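Local coordinates for glutathione S-transferase 2 (Onchocerca volvulus, PDB 1TU7), which conjugates reduced glutathione to halide-bearing electrophiles as a homodimeric pi-class enzyme and appears central to the parasite's detoxification system, at residues 176-179 with 180-184. Sequence-based numbering, arbitrary orientation.
Sequences KVFH and QRMKD. Unlike the reference sequence in segment 176-179: Val-177 (reference Ala).
One face of the Phe-178 ring is overlain by Met-182, whose CG sits above the rim of the ring, 3.6 Å from CZ. Beyond this CH-pi contact, SD lies 4.8 Å from the centroid of the Phe-178 ring, oblique to it, in a Met-aromatic contact. Two first torsions, one turn apart, bring the chains alongside each other: Phe-178 has CG anti to its amide nitrogen (chi1 168°), and Met-182 has CG anti to its carbonyl carbon (chi1 -72°), which sets that carbon over the ring; the bend at chi2 then places SD. Leu-141, in a loop, touches both, and Leu-154 of helix 149-164 also packs on Phe-178. One residue along, the extended Lys-183 chain follows the His-179 imidazole, which meets the ring of Phe-155 at about 45°.

The backbone sets this i to i+4 spacing: Met-182 N is hydrogen-bonded to Phe-178 O at 2.9 Å, and Lys-183 N to His-179 O at 3.1 Å. On the exposed side, Gln-180 bends at chi2 and its NE2 donates a hydrogen bond to OD2 of Asp-184 at 3.0 Å, reaching the carboxylate from above its plane. Such i, i+4 pairing is characteristic of an alpha-helix; with Phe-178, His-179 and Met-182 buried and Lys-176, Val-177 and Gln-180 exposed, helix 173-183 is amphipathic, packed against helix 149-164 in the all-helical C-terminal domain of the GST fold.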
loop_
_atom_site.group_PDB
_atom_site.type_symbol
_atom_site.label_atom_id
_atom_site.label_comp_id
_atom_site.label_asym_id
_atom_site.label_seq_id
_atom_site.Cartn_x
_atom_site.Cartn_y
_atom_site.Cartn_z
ATOM N N LYS A 176 -16.374 -12.209 -12.853
ATOM C CA LYS A 176 -16.169 -13.521 -13.459
ATOM C C LYS A 176 -15.711 -13.335 -14.919
ATOM O O LYS A 176 -14.748 -13.985 -15.335
ATOM C CB LYS A 176 -17.453 -14.354 -13.383
ATOM C CG LYS A 176 -17.268 -15.791 -13.908
ATOM C CD LYS A 176 -18.579 -16.562 -13.908
ATOM C CE LYS A 176 -18.433 -17.930 -14.520
ATOM N NZ LYS A 176 -17.632 -18.819 -13.679
ATOM N N VAL A 177 -16.372 -12.437 -15.653
ATOM C CA VAL A 177 -16.024 -12.199 -17.056
ATOM C C VAL A 177 -14.654 -11.525 -17.177
ATOM O O VAL A 177 -13.861 -11.855 -18.063
ATOM C CB VAL A 177 -17.130 -11.366 -17.738
ATOM C CG1 VAL A 177 -16.748 -10.941 -19.128
ATOM C CG2 VAL A 177 -18.374 -12.210 -17.773
ATOM N N PHE A 178 -14.372 -10.607 -16.255
ATOM C CA PHE A 178 -13.065 -9.950 -16.239
ATOM C C PHE A 178 -11.931 -10.968 -16.013
ATOM O O PHE A 178 -10.897 -10.931 -16.673
ATOM C CB PHE A 178 -13.024 -8.842 -15.177
ATOM C CG PHE A 178 -11.641 -8.315 -14.904
ATOM C CD1 PHE A 178 -10.821 -8.904 -13.941
ATOM C CD2 PHE A 178 -11.151 -7.244 -15.620
ATOM C CE1 PHE A 178 -9.547 -8.423 -13.735
ATOM C CE2 PHE A 178 -9.885 -6.779 -15.402
ATOM C CZ PHE A 178 -9.072 -7.360 -14.451
ATOM N N HIS A 179 -12.108 -11.841 -15.031
ATOM C CA HIS A 179 -11.103 -12.840 -14.737
ATOM C C HIS A 179 -10.853 -13.709 -15.970
ATOM O O HIS A 179 -9.701 -13.981 -16.305
ATOM C CB HIS A 179 -11.506 -13.680 -13.510
ATOM C CG HIS A 179 -10.753 -14.956 -13.394
ATOM N ND1 HIS A 179 -9.577 -15.083 -12.692
ATOM C CD2 HIS A 179 -10.987 -16.159 -13.965
ATOM C CE1 HIS A 179 -9.129 -16.318 -12.825
ATOM N NE2 HIS A 179 -9.976 -16.993 -13.582
ATOM N N GLN A 180 -11.906 -14.096 -16.666
ATOM C CA GLN A 180 -11.734 -14.954 -17.837
ATOM C C GLN A 180 -11.112 -14.151 -18.965
ATOM O O GLN A 180 -10.317 -14.683 -19.715
ATOM C CB GLN A 180 -13.076 -15.580 -18.291
ATOM C CG GLN A 180 -12.875 -16.712 -19.336
ATOM C CD GLN A 180 -12.035 -17.874 -18.797
ATOM O OE1 GLN A 180 -12.375 -18.439 -17.767
ATOM N NE2 GLN A 180 -10.937 -18.237 -19.503
ATOM N N ARG A 181 -11.477 -12.879 -19.085
ATOM C CA ARG A 181 -10.921 -12.032 -20.140
ATOM C C ARG A 181 -9.413 -11.894 -19.997
ATOM O O ARG A 181 -8.666 -11.979 -20.973
ATOM C CB ARG A 181 -11.593 -10.666 -20.096
ATOM C CG ARG A 181 -11.097 -9.704 -21.143
ATOM C CD ARG A 181 -11.790 -8.360 -21.118
ATOM N NE ARG A 181 -13.242 -8.474 -21.196
ATOM C CZ ARG A 181 -13.960 -8.834 -22.268
ATOM N NH1 ARG A 181 -15.286 -8.882 -22.154
ATOM N NH2 ARG A 181 -13.390 -9.137 -23.445
ATOM N N MET A 182 -8.963 -11.703 -18.756
ATOM C CA MET A 182 -7.535 -11.610 -18.491
ATOM C C MET A 182 -6.809 -12.908 -18.799
ATOM O O MET A 182 -5.737 -12.920 -19.429
ATOM C CB MET A 182 -7.321 -11.217 -17.033
ATOM C CG MET A 182 -7.690 -9.752 -16.798
ATOM S SD MET A 182 -6.585 -8.525 -17.567
ATOM C CE MET A 182 -5.069 -8.837 -16.652
ATOM N N LYS A 183 -7.412 -14.011 -18.383
ATOM C CA LYS A 183 -6.805 -15.324 -18.557
ATOM C C LYS A 183 -6.727 -15.662 -20.043
ATOM O O LYS A 183 -5.876 -16.429 -20.459
ATOM C CB LYS A 183 -7.605 -16.394 -17.814
ATOM C CG LYS A 183 -6.841 -17.686 -17.555
ATOM C CD LYS A 183 -7.667 -18.591 -16.653
ATOM C CE LYS A 183 -7.252 -20.058 -16.691
ATOM N NZ LYS A 183 -8.073 -20.808 -15.696
ATOM N N ASP A 184 -7.601 -15.061 -20.844
ATOM C CA ASP A 184 -7.649 -15.343 -22.279
ATOM C C ASP A 184 -6.660 -14.502 -23.065
ATOM O O ASP A 184 -6.439 -14.748 -24.266
ATOM C CB ASP A 184 -9.053 -15.094 -22.820
ATOM C CG ASP A 184 -10.027 -16.197 -22.490
ATOM O OD1 ASP A 184 -11.241 -15.955 -22.693
ATOM O OD2 ASP A 184 -9.676 -17.296 -22.036
#